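Local coordinates for protein cellulase (Uncultured bacterium, PDB 6XSO) that probably hydrolyses internal glycosidic bonds of cellulose and related plant polysaccharides such as xylan, acting as a broad-specificity family 5 endoglucanase with a TIM-barrel fold, at residues A[121-127]-A[171-177]; A[274-279]-A[327-331]; A[25-29]-A[115-119]; A[264-268]-A[302-306]. One frame throughout, in Å; residues are numbered along the deposited sequence.

Contact 1: A[121-127]-A[171-177]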
loop_
_atom_site.group_PDB
_atom_site.type_symbol
_atom_site.label_atom_id
_atom_site.label_comp_id
_atom_site.label_asym_id
_atom_site.label_seq_id
_atom_site.Cartn_x
_atom_site.Cartn_y
_atom_site.Cartn_z
ATOM N N VAL A 121 -4.041 6.420 1.261
ATOM C CA VAL A 121 -5.259 6.675 2.027
ATOM C C VAL A 121 -5.665 5.296 2.554
ATOM O O VAL A 121 -6.021 4.409 1.762
ATOM C CB VAL A 121 -6.338 7.310 1.139
ATOM C CG1 VAL A 121 -7.702 7.316 1.817
ATOM C CG2 VAL A 121 -5.941 8.745 0.745
ATOM N N HIS A 122 -5.560 5.087 3.881
ATOM C CA HIS A 122 -5.488 3.735 4.435
ATOM C C HIS A 122 -6.790 3.363 5.091
ATOM O O HIS A 122 -7.685 2.801 4.439
ATOM C CB HIS A 122 -4.233 3.607 5.311
ATOM C CG HIS A 122 -3.812 2.196 5.541
ATOM N ND1 HIS A 122 -3.074 1.491 4.616
ATOM C CD2 HIS A 122 -4.074 1.329 6.548
ATOM C CE1 HIS A 122 -2.852 0.270 5.060
ATOM N NE2 HIS A 122 -3.424 0.150 6.244
ATOM N N HIS A 123 -6.970 3.578 6.410
ATOM C CA HIS A 123 -8.185 3.116 7.087
ATOM C C HIS A 123 -9.362 4.052 6.915
ATOM O O HIS A 123 -10.369 3.927 7.617
ATOM C CB HIS A 123 -7.930 2.802 8.556
ATOM C CG HIS A 123 -7.074 1.599 8.755
ATOM N ND1 HIS A 123 -7.295 0.409 8.091
ATOM C CD2 HIS A 123 -5.994 1.398 9.543
ATOM C CE1 HIS A 123 -6.386 -0.474 8.466
ATOM N NE2 HIS A 123 -5.591 0.096 9.357
ATOM N N ASP A 124 -9.242 4.969 5.959
ATOM C CA ASP A 124 -10.428 5.550 5.332
ATOM C C ASP A 124 -11.214 4.520 4.544
ATOM O O ASP A 124 -12.405 4.752 4.275
ATOM C CB ASP A 124 -9.921 6.688 4.458
ATOM C CG ASP A 124 -9.104 7.704 5.262
ATOM O OD1 ASP A 124 -9.737 8.533 5.960
ATOM O OD2 ASP A 124 -7.846 7.628 5.222
ATOM N N THR A 125 -10.576 3.404 4.185
ATOM C CA THR A 125 -11.200 2.208 3.645
ATOM C C THR A 125 -11.190 1.109 4.703
ATOM O O THR A 125 -10.476 1.182 5.713
ATOM C CB THR A 125 -10.442 1.662 2.427
ATOM O OG1 THR A 125 -9.162 1.152 2.842
ATOM C CG2 THR A 125 -10.255 2.697 1.342
ATOM N N GLY A 126 -11.968 0.060 4.438
ATOM C CA GLY A 126 -11.835 -1.198 5.140
ATOM C C GLY A 126 -13.122 -1.696 5.757
ATOM O O GLY A 126 -14.215 -1.162 5.535
ATOM N N ALA A 127 -12.992 -2.771 6.527
ATOM C CA ALA A 127 -14.147 -3.441 7.100
ATOM C C ALA A 127 -14.692 -2.689 8.311
ATOM O O ALA A 127 -13.953 -2.379 9.257
ATOM C CB ALA A 127 -13.750 -4.862 7.509
ATOM N N GLU A 171 -0.562 6.344 -3.519
ATOM C CA GLU A 171 -1.427 5.176 -3.659
ATOM C C GLU A 171 -2.868 5.560 -3.334
ATOM O O GLU A 171 -3.148 6.092 -2.263
ATOM C CB GLU A 171 -0.943 4.047 -2.745
ATOM C CG GLU A 171 -1.926 2.924 -2.484
ATOM C CD GLU A 171 -1.491 2.071 -1.299
ATOM O OE1 GLU A 171 -0.268 2.012 -1.035
ATOM O OE2 GLU A 171 -2.363 1.446 -0.647
ATOM N N SER A 172 -3.770 5.228 -4.253
ATOM C CA SER A 172 -5.125 5.775 -4.276
ATOM C C SER A 172 -5.927 5.504 -3.006
ATOM O O SER A 172 -6.640 6.391 -2.520
ATOM C CB SER A 172 -5.846 5.190 -5.496
ATOM O OG SER A 172 -5.869 3.757 -5.463
ATOM N N TYR A 173 -5.926 4.270 -2.521
ATOM C CA TYR A 173 -6.783 3.795 -1.420
ATOM C C TYR A 173 -6.244 2.405 -1.079
ATOM O O TYR A 173 -5.643 1.737 -1.931
ATOM C CB TYR A 173 -8.323 3.765 -1.758
ATOM C CG TYR A 173 -8.558 3.150 -3.111
ATOM C CD1 TYR A 173 -8.398 1.784 -3.291
ATOM C CD2 TYR A 173 -8.852 3.933 -4.226
ATOM C CE1 TYR A 173 -8.505 1.216 -4.524
ATOM C CE2 TYR A 173 -8.947 3.370 -5.473
ATOM C CZ TYR A 173 -8.749 2.020 -5.612
ATOM O OH TYR A 173 -8.817 1.476 -6.862
ATOM N N ASN A 174 -6.483 1.963 0.154
ATOM C CA ASN A 174 -5.868 0.732 0.653
ATOM C C ASN A 174 -6.648 -0.541 0.328
ATOM O O ASN A 174 -6.313 -1.239 -0.635
ATOM C CB ASN A 174 -5.622 0.878 2.168
ATOM C CG ASN A 174 -5.047 -0.357 2.771
ATOM O OD1 ASN A 174 -4.103 -0.941 2.209
ATOM N ND2 ASN A 174 -5.583 -0.785 3.927
ATOM N N GLU A 175 -7.664 -0.874 1.131
ATOM C CA GLU A 175 -8.419 -2.124 1.012
ATOM C C GLU A 175 -9.898 -1.748 0.996
ATOM O O GLU A 175 -10.592 -1.818 2.014
ATOM C CB GLU A 175 -8.064 -3.117 2.147
ATOM C CG GLU A 175 -6.679 -3.732 1.966
ATOM C CD GLU A 175 -6.277 -4.690 3.050
ATOM O OE1 GLU A 175 -6.941 -4.783 4.093
ATOM O OE2 GLU A 175 -5.257 -5.390 2.855
ATOM N N MET A 176 -10.372 -1.309 -0.163
ATOM C CA MET A 176 -11.740 -0.828 -0.287
ATOM C C MET A 176 -12.674 -2.017 -0.489
ATOM O O MET A 176 -12.467 -2.838 -1.393
ATOM C CB MET A 176 -11.859 0.127 -1.481
ATOM C CG MET A 176 -13.092 0.987 -1.392
ATOM S SD MET A 176 -13.522 1.897 -2.878
ATOM C CE MET A 176 -11.990 2.700 -3.324
ATOM N N LEU A 177 -13.717 -2.089 0.331
ATOM C CA LEU A 177 -14.672 -3.191 0.335
ATOM C C LEU A 177 -16.065 -2.674 0.006
ATOM O O LEU A 177 -16.347 -1.477 0.111
ATOM C CB LEU A 177 -14.715 -3.867 1.713
ATOM C CG LEU A 177 -13.378 -4.213 2.366
ATOM C CD1 LEU A 177 -13.580 -4.904 3.707
ATOM C CD2 LEU A 177 -12.520 -5.071 1.446
HETATM O O HOH W 1 -7.979 -0.327 5.479
HETATM O O HOH W 2 -14.144 0.024 2.394
#

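Contact 2: A[274-279]-A[327-331]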
loop_
_atom_site.group_PDB
_atom_site.type_symbol
_atom_site.label_atom_id
_atom_site.label_comp_id
_atom_site.label_asym_id
_atom_site.label_seq_id
_atom_site.Cartn_x
_atom_site.Cartn_y
_atom_site.Cartn_z
ATOM N N ILE A 274 0.747 -20.786 4.811
ATOM C CA ILE A 274 1.813 -21.776 4.738
ATOM C C ILE A 274 1.640 -22.893 5.754
ATOM O O ILE A 274 2.165 -23.993 5.535
ATOM C CB ILE A 274 3.217 -21.145 4.847
ATOM C CG1 ILE A 274 3.467 -20.543 6.229
ATOM C CG2 ILE A 274 3.414 -20.107 3.745
ATOM C CD1 ILE A 274 4.952 -20.143 6.470
ATOM N N ALA A 275 0.903 -22.669 6.834
ATOM C CA ALA A 275 0.707 -23.722 7.820
ATOM C C ALA A 275 -0.045 -24.901 7.216
ATOM O O ALA A 275 -1.049 -24.729 6.519
ATOM C CB ALA A 275 -0.051 -23.156 9.018
ATOM N N GLY A 276 0.450 -26.103 7.482
ATOM C CA GLY A 276 -0.146 -27.314 6.966
ATOM C C GLY A 276 0.263 -27.670 5.560
ATOM O O GLY A 276 -0.251 -28.654 5.014
ATOM N N LYS A 277 1.171 -26.912 4.959
ATOM C CA LYS A 277 1.608 -27.143 3.595
ATOM C C LYS A 277 3.087 -27.500 3.550
ATOM O O LYS A 277 3.877 -27.102 4.416
ATOM C CB LYS A 277 1.383 -25.900 2.736
ATOM C CG LYS A 277 -0.078 -25.523 2.582
ATOM C CD LYS A 277 -0.241 -24.311 1.711
ATOM C CE LYS A 277 -1.709 -23.900 1.629
ATOM N NZ LYS A 277 -1.883 -22.666 0.818
ATOM N N THR A 278 3.449 -28.241 2.511
ATOM C CA THR A 278 4.847 -28.500 2.242
ATOM C C THR A 278 5.423 -27.317 1.473
ATOM O O THR A 278 4.696 -26.532 0.860
ATOM C CB THR A 278 5.010 -29.731 1.367
ATOM O OG1 THR A 278 4.463 -29.442 0.071
ATOM C CG2 THR A 278 4.308 -30.943 1.990
ATOM N N ILE A 279 6.751 -27.202 1.494
ATOM C CA ILE A 279 7.366 -26.088 0.782
ATOM C C ILE A 279 7.120 -26.198 -0.719
ATOM O O ILE A 279 6.957 -25.179 -1.403
ATOM C CB ILE A 279 8.855 -25.930 1.138
ATOM C CG1 ILE A 279 9.414 -24.655 0.490
ATOM C CG2 ILE A 279 9.675 -27.162 0.716
ATOM C CD1 ILE A 279 8.720 -23.352 0.857
ATOM N N LEU A 327 10.133 -22.887 7.779
ATOM C CA LEU A 327 9.220 -22.921 6.640
ATOM C C LEU A 327 8.864 -21.507 6.192
ATOM O O LEU A 327 8.796 -21.219 4.988
ATOM C CB LEU A 327 7.949 -23.688 6.993
ATOM C CG LEU A 327 7.038 -23.995 5.810
ATOM C CD1 LEU A 327 7.633 -25.049 4.876
ATOM C CD2 LEU A 327 5.678 -24.457 6.319
ATOM N N MET A 328 8.674 -20.595 7.153
ATOM C CA MET A 328 8.394 -19.213 6.800
ATOM C C MET A 328 9.556 -18.604 6.021
ATOM O O MET A 328 9.347 -17.878 5.037
ATOM C CB MET A 328 8.106 -18.386 8.053
ATOM C CG MET A 328 7.783 -16.962 7.711
ATOM S SD MET A 328 7.401 -16.026 9.186
ATOM C CE MET A 328 6.952 -14.461 8.449
ATOM N N PHE A 329 10.790 -18.861 6.468
ATOM C CA PHE A 329 11.959 -18.332 5.776
ATOM C C PHE A 329 12.109 -18.932 4.376
ATOM O O PHE A 329 12.546 -18.237 3.454
ATOM C CB PHE A 329 13.216 -18.570 6.621
ATOM C CG PHE A 329 13.338 -17.673 7.850
ATOM C CD1 PHE A 329 12.375 -16.740 8.197
ATOM C CD2 PHE A 329 14.451 -17.768 8.652
ATOM C CE1 PHE A 329 12.540 -15.928 9.330
ATOM C CE2 PHE A 329 14.611 -16.959 9.766
ATOM C CZ PHE A 329 13.673 -16.060 10.107
ATOM N N GLN A 330 11.777 -20.216 4.204
ATOM C CA GLN A 330 11.806 -20.802 2.865
ATOM C C GLN A 330 10.742 -20.169 1.981
ATOM O O GLN A 330 10.958 -19.971 0.778
ATOM C CB GLN A 330 11.600 -22.313 2.952
ATOM C CG GLN A 330 12.639 -23.012 3.799
ATOM C CD GLN A 330 12.235 -24.431 4.151
ATOM O OE1 GLN A 330 11.866 -25.221 3.276
ATOM N NE2 GLN A 330 12.289 -24.762 5.438
ATOM N N PHE A 331 9.590 -19.842 2.570
ATOM C CA PHE A 331 8.546 -19.127 1.846
ATOM C C PHE A 331 9.041 -17.749 1.423
ATOM O O PHE A 331 8.864 -17.340 0.265
ATOM C CB PHE A 331 7.283 -19.030 2.730
ATOM C CG PHE A 331 6.348 -17.912 2.344
ATOM C CD1 PHE A 331 5.592 -18.005 1.194
ATOM C CD2 PHE A 331 6.237 -16.780 3.127
ATOM C CE1 PHE A 331 4.738 -16.986 0.821
ATOM C CE2 PHE A 331 5.399 -15.748 2.756
ATOM C CZ PHE A 331 4.641 -15.858 1.610
#

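Contact 3: A[25-29]-A[115-119]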
loop_
_atom_site.group_PDB
_atom_site.type_symbol
_atom_site.label_atom_id
_atom_site.label_comp_id
_atom_site.label_asym_id
_atom_site.label_seq_id
_atom_site.Cartn_x
_atom_site.Cartn_y
_atom_site.Cartn_z
ATOM N N ALA A 25 10.540 2.222 -11.608
ATOM C CA ALA A 25 10.419 2.528 -10.184
ATOM C C ALA A 25 10.215 1.255 -9.377
ATOM O O ALA A 25 10.882 1.025 -8.360
ATOM C CB ALA A 25 9.248 3.472 -9.938
ATOM N N VAL A 26 9.305 0.400 -9.838
ATOM C CA VAL A 26 8.943 -0.795 -9.086
ATOM C C VAL A 26 10.117 -1.757 -9.022
ATOM O O VAL A 26 10.405 -2.339 -7.972
ATOM C CB VAL A 26 7.679 -1.417 -9.708
ATOM C CG1 VAL A 26 7.414 -2.793 -9.120
ATOM C CG2 VAL A 26 6.479 -0.488 -9.502
ATOM N N LYS A 27 10.855 -1.896 -10.118
ATOM C CA LYS A 27 12.081 -2.685 -10.062
ATOM C C LYS A 27 13.088 -2.076 -9.094
ATOM O O LYS A 27 13.744 -2.795 -8.326
ATOM C CB LYS A 27 12.695 -2.768 -11.460
ATOM C CG LYS A 27 14.080 -3.396 -11.528
ATOM C CD LYS A 27 14.626 -3.340 -12.956
ATOM C CE LYS A 27 16.083 -3.801 -13.036
ATOM N NZ LYS A 27 17.010 -2.892 -12.292
ATOM N N ASN A 28 13.242 -0.752 -9.127
ATOM C CA ASN A 28 14.295 -0.109 -8.347
ATOM C C ASN A 28 13.962 -0.031 -6.862
ATOM O O ASN A 28 14.865 0.242 -6.060
ATOM C CB ASN A 28 14.599 1.289 -8.880
ATOM C CG ASN A 28 15.274 1.261 -10.219
ATOM O OD1 ASN A 28 15.943 0.294 -10.561
ATOM N ND2 ASN A 28 15.125 2.332 -10.981
ATOM N N MET A 29 12.700 -0.259 -6.488
ATOM C CA MET A 29 12.331 -0.279 -5.079
ATOM C C MET A 29 13.028 -1.395 -4.302
ATOM O O MET A 29 13.192 -1.281 -3.079
ATOM C CB MET A 29 10.832 -0.490 -4.936
ATOM C CG MET A 29 9.996 0.722 -5.266
ATOM S SD MET A 29 8.240 0.343 -5.422
ATOM C CE MET A 29 7.601 1.951 -5.910
ATOM N N MET A 115 15.625 6.136 -0.219
ATOM C CA MET A 115 14.639 5.096 -0.446
ATOM C C MET A 115 13.389 5.700 -1.078
ATOM O O MET A 115 13.091 6.885 -0.911
ATOM C CB MET A 115 14.252 4.408 0.871
ATOM C CG MET A 115 15.380 3.515 1.458
ATOM S SD MET A 115 14.867 2.497 2.880
ATOM C CE MET A 115 14.728 3.787 4.078
ATOM N N TYR A 116 12.652 4.870 -1.814
ATOM C CA TYR A 116 11.319 5.247 -2.270
ATOM C C TYR A 116 10.358 5.322 -1.086
ATOM O O TYR A 116 10.508 4.627 -0.081
ATOM C CB TYR A 116 10.779 4.214 -3.264
ATOM C CG TYR A 116 11.491 4.211 -4.579
ATOM C CD1 TYR A 116 12.683 3.531 -4.743
ATOM C CD2 TYR A 116 10.984 4.911 -5.654
ATOM C CE1 TYR A 116 13.354 3.537 -5.952
ATOM C CE2 TYR A 116 11.632 4.926 -6.854
ATOM C CZ TYR A 116 12.815 4.227 -7.002
ATOM O OH TYR A 116 13.465 4.245 -8.203
ATOM N N CYS A 117 9.336 6.168 -1.221
ATOM C CA CYS A 117 8.306 6.319 -0.202
ATOM C C CYS A 117 6.936 6.319 -0.872
ATOM O O CYS A 117 6.696 7.105 -1.789
ATOM C CB CYS A 117 8.482 7.626 0.575
ATOM S SG CYS A 117 7.375 7.742 2.003
ATOM N N ILE A 118 6.051 5.426 -0.436
ATOM C CA ILE A 118 4.653 5.422 -0.871
ATOM C C ILE A 118 3.801 5.968 0.270
ATOM O O ILE A 118 3.875 5.463 1.395
ATOM C CB ILE A 118 4.200 3.995 -1.227
ATOM C CG1 ILE A 118 4.973 3.408 -2.407
ATOM C CG2 ILE A 118 2.686 3.979 -1.523
ATOM C CD1 ILE A 118 4.754 1.871 -2.558
ATOM N N ILE A 119 2.952 6.964 -0.022
ATOM C CA ILE A 119 1.932 7.410 0.926
ATOM C C ILE A 119 0.563 7.101 0.329
ATOM O O ILE A 119 0.381 7.157 -0.892
ATOM C CB ILE A 119 2.008 8.892 1.318
ATOM C CG1 ILE A 119 1.998 9.779 0.082
ATOM C CG2 ILE A 119 3.255 9.134 2.189
ATOM C CD1 ILE A 119 1.898 11.277 0.433
#

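Contact 4: A[264-268]-A[302-306]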
loop_
_atom_site.group_PDB
_atom_site.type_symbol
_atom_site.label_atom_id
_atom_site.label_comp_id
_atom_site.label_asym_id
_atom_site.label_seq_id
_atom_site.Cartn_x
_atom_site.Cartn_y
_atom_site.Cartn_z
ATOM N N ILE A 264 1.932 4.580 -14.016
ATOM C CA ILE A 264 0.863 3.937 -13.257
ATOM C C ILE A 264 1.270 2.508 -12.904
ATOM O O ILE A 264 1.862 1.792 -13.721
ATOM C CB ILE A 264 -0.455 3.978 -14.063
ATOM C CG1 ILE A 264 -1.628 3.519 -13.201
ATOM C CG2 ILE A 264 -0.362 3.101 -15.324
ATOM C CD1 ILE A 264 -1.936 4.447 -12.070
ATOM N N ALA A 265 0.956 2.110 -11.673
ATOM C CA ALA A 265 1.164 0.756 -11.196
ATOM C C ALA A 265 -0.097 0.276 -10.491
ATOM O O ALA A 265 -0.928 1.077 -10.050
ATOM C CB ALA A 265 2.332 0.687 -10.211
ATOM N N VAL A 266 -0.241 -1.049 -10.392
ATOM C CA VAL A 266 -1.366 -1.679 -9.706
ATOM C C VAL A 266 -0.845 -2.370 -8.458
ATOM O O VAL A 266 0.216 -3.009 -8.485
ATOM C CB VAL A 266 -2.109 -2.672 -10.622
ATOM C CG1 VAL A 266 -3.118 -3.540 -9.844
ATOM C CG2 VAL A 266 -2.800 -1.907 -11.748
ATOM N N GLN A 267 -1.593 -2.253 -7.365
ATOM C CA GLN A 267 -1.189 -2.859 -6.105
ATOM C C GLN A 267 -2.218 -3.851 -5.584
ATOM O O GLN A 267 -3.430 -3.609 -5.627
ATOM C CB GLN A 267 -0.906 -1.778 -5.029
ATOM C CG GLN A 267 -0.763 -2.346 -3.607
ATOM C CD GLN A 267 -0.384 -1.336 -2.533
ATOM O OE1 GLN A 267 -0.408 -1.660 -1.351
ATOM N NE2 GLN A 267 -0.009 -0.132 -2.938
ATOM N N VAL A 268 -1.691 -4.968 -5.074
ATOM C CA VAL A 268 -2.430 -5.980 -4.348
ATOM C C VAL A 268 -1.663 -6.284 -3.064
ATOM O O VAL A 268 -0.505 -5.895 -2.900
ATOM C CB VAL A 268 -2.587 -7.264 -5.169
ATOM C CG1 VAL A 268 -3.242 -6.963 -6.519
ATOM C CG2 VAL A 268 -1.228 -7.952 -5.378
ATOM N N ILE A 302 1.798 -3.193 -17.308
ATOM C CA ILE A 302 1.340 -2.529 -16.095
ATOM C C ILE A 302 2.096 -3.165 -14.929
ATOM O O ILE A 302 1.848 -4.335 -14.593
ATOM C CB ILE A 302 -0.177 -2.667 -15.924
ATOM C CG1 ILE A 302 -0.917 -2.083 -17.124
ATOM C CG2 ILE A 302 -0.613 -1.992 -14.620
ATOM C CD1 ILE A 302 -2.333 -2.606 -17.242
ATOM N N PRO A 303 3.019 -2.451 -14.296
ATOM C CA PRO A 303 3.795 -3.051 -13.205
ATOM C C PRO A 303 2.955 -3.207 -11.947
ATOM O O PRO A 303 1.961 -2.502 -11.739
ATOM C CB PRO A 303 4.949 -2.061 -13.005
ATOM C CG PRO A 303 4.342 -0.712 -13.437
ATOM C CD PRO A 303 3.399 -1.045 -14.554
ATOM N N VAL A 304 3.346 -4.167 -11.121
ATOM C CA VAL A 304 2.588 -4.517 -9.927
ATOM C C VAL A 304 3.452 -4.379 -8.687
ATOM O O VAL A 304 4.638 -4.748 -8.673
ATOM C CB VAL A 304 2.002 -5.936 -10.042
ATOM C CG1 VAL A 304 1.324 -6.380 -8.741
ATOM C CG2 VAL A 304 1.037 -6.001 -11.204
ATOM N N ILE A 305 2.829 -3.873 -7.630
ATOM C CA ILE A 305 3.408 -3.800 -6.297
ATOM C C ILE A 305 2.576 -4.680 -5.378
ATOM O O ILE A 305 1.352 -4.519 -5.297
ATOM C CB ILE A 305 3.431 -2.350 -5.767
ATOM C CG1 ILE A 305 4.294 -1.461 -6.658
ATOM C CG2 ILE A 305 3.833 -2.332 -4.274
ATOM C CD1 ILE A 305 4.074 0.048 -6.422
ATOM N N ILE A 306 3.234 -5.604 -4.681
ATOM C CA ILE A 306 2.608 -6.346 -3.577
ATOM C C ILE A 306 2.916 -5.501 -2.340
ATOM O O ILE A 306 3.997 -5.580 -1.729
ATOM C CB ILE A 306 3.102 -7.790 -3.500
ATOM C CG1 ILE A 306 2.753 -8.529 -4.798
ATOM C CG2 ILE A 306 2.510 -8.485 -2.282
ATOM C CD1 ILE A 306 3.363 -9.943 -4.854
#

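Contact 1: A[121-127]-A[171-177]
At the C-terminal mouth of the TIM barrel, two loops leave adjacent strands and meet through T125 and E175 and through H122 and N174. The hydroxyl of T125 ties them together: OG1 accepts the backbone N-H of E175 at 3.0 Å (N-H...O angle 156°) and donates to the carbonyl O of H122 at 2.7 Å. A first torsion of 68° sets OG1 between its own N and carbonyl carbon, where one atom serves both bonds, while CG2 turns toward CB of Y173. The H122 carbonyl also takes the N-H of T125, closing a type I turn from H122 to T125. Replacing T125 by an alanine takes OG1 away, and the E175 N-H would probably be left without its acceptor, with T125 N as the remaining one of these two donors to the H122 carbonyl.

Beside this, the N174 amide is stacked on the H122 ring, their planes 18° apart and ND2 3.1 Å above one face, displaced toward the rim at CE1. ND2 makes no hydrogen bond to the ring, but donates a hydrogen bond to a water at 2.9 Å, which also bonds to T125 O and H123 ND1. OD1 of N174 is held by R80, and ND1 of H122 by N120. Farther out, a second water accepts from both G126 N and L177 N, and CD1 of L177 packs on CB of A127 at 3.8 Å.

OE2 of E175 is hydrogen-bonded to ND1 of H269, and the side chain also touches E308. An Asn-Glu pair following strand 168-171, facing a glutamate on strand 304-309, is consistent with the paired-glutamate active site of family 5 glycoside hydrolases.

Contact 2: A[274-279]-A[327-331]
I274 and I279 reach from a loop onto one side of helix 325-341, with L327 inserted between them. No hydrogen bond crosses; the evidence is apolar contact. In I274, CG1 lies between the backbone N and the carbonyl carbon (chi1 67°) and carries CD1 toward M328, while CG2, anti to the carbonyl carbon, is left to face F331. The longer branch, extended to CD1, ends 3.6 Å from CA of M328, against the helix backbone. The shorter, CG2, sits over one face of the F331 ring, 4.2 Å from its centroid and 25° off the normal, a CH-pi contact displaced toward the rim.

L327 has CG opposite its backbone N (chi1 -170°), which carries both methyls outward from the helix into the loop. There CD2 lies 3.6 Å from O of I274 and 3.7 Å from O of K277. The first of these carbonyls also accepts the N-H of K277 at 3.1 Å, closing the type II turn that curls the loop around the leucine. The other methyl, CD1, meets CB of I279 at 4.0 Å. From I279, CD1 runs across the helix surface and settles 3.7 Å from CB of Q330.

The contact joins the loop between strand 264-270 and helix 279-298 to helix 325-341. T278 N-caps helix 279-298 through A281 N, and K277 forms a salt bridge with D285 of that helix. I282, on the same helix, touches I274, L327 and F331, so three elements share the apolar patch, while helix 320-323 meets it through D320 and Y321, and a bound malate touches L327.

Contact 3: A[25-29]-A[115-119]
The phenol OH of Y116 comes within 3.2 Å of CB of N28 and is hydrogen-bonded to OE2 of E20, whose other oxygen, OE1, bonds to ND2 of N28. One carboxylate thus grips both sides of the contact, although no hydrogen bond passes directly between helix 22-28 and strand 116-119. The amide plane of N28 is inclined by 30° to the phenol ring, and the two side chains cross at a slant.

The rest is ring packing. CG of M29 lies over one face of Y116, 4.2 Å from the centroid and 24° off the normal, which defines a CH-pi contact displaced toward the rim. On the same face sits the carbonyl O of A25, about 4.0 Å above the plane and likewise off centre; it also receives a weak backbone bond from M29 N. CB of A25 touches CE2 of the ring at 4.2 Å. The chain of M29 is extended beyond CG, which takes CE on past the tyrosine to CD1 of I118 at 4.4 Å. A leucine in place of Y116 has neither hydroxyl nor ring face, and is likely to leave E20 OE2 without this mate and a gap against M29 and A25.

Y116 and I118 point into the barrel, whereas C117 and I119 pack on helix 97-111 outside it. K167 makes a cation-pi contact with Y116, and L169 and A78 on the two flanking strands also touch that side chain. M29 reaches A345 and F347 of strand 345-349 as well, so helix 22-28 lies across the N-terminal end of the barrel.

Contact 4: A[264-268]-A[302-306]
Three backbone hydrogen bonds join V266 and V268 to P303 and I305 in a parallel ladder. V266 N donates to P303 O at 3.0 Å, nearly straight at 170°; V266 O then accepts I305 N at 2.9 Å, and I305 O accepts V268 N at 3.1 Å. V266 and I305 therefore each use both backbone polar atoms across the pair. Weaker CA-H...O contacts run between these bonds, the shortest from Q267 CA to I305 O at 3.1 Å. P303, whose ring nitrogen has no proton to give, sets its CD 3.3 Å from I264 O.

The strands run in the same direction with axes 31° apart, and helix 279-298 connects them: a beta-alpha-beta crossover, the repeated unit of the TIM barrel, here joining its sixth and seventh strands.

Apolar contacts separate by sheet face. On the side of V266, V304, V268 and I306, CG2 of V266 meets CG2 of I302 at 3.6 Å and CG2 of V268 lies 4.1 Å from CG1 of I306; F297 and M290 of helix 279-298 cover this side. On the opposite face, turned into the barrel, CD1 of I305 comes beside CB of A265.

Q267, also on this inner face, is the one polar side chain of the two segments. Its CG, anti to the backbone N (chi1 168°), passes I305 O, and the extended chain brings OE1 to a hydrogen bond with H269 NE2.

How the contacts relate
From the N terminus, contact 3 comes first, bringing helix 22-28 back to strand 116-119 across 85 residues. Contact 1 follows in series, closing 43 residues between the loops that leave the third and fourth strands. Contacts 4 and 2 cross: 274-279 falls between the paired strand segments of contact 4, and 302-306 between the segments of contact 2. Contact 1 meets contact 3 where E171 N probably bonds I119 O, and meets contact 4 through a weak bond from Q267 NE2 to E171 OE1. V26 packs on I305, linking contacts 3 and 4 at the N-terminal end of the barrel. Contact 2 stays peripheral among outer helices, its nearest atoms about 9 Å from contact 4.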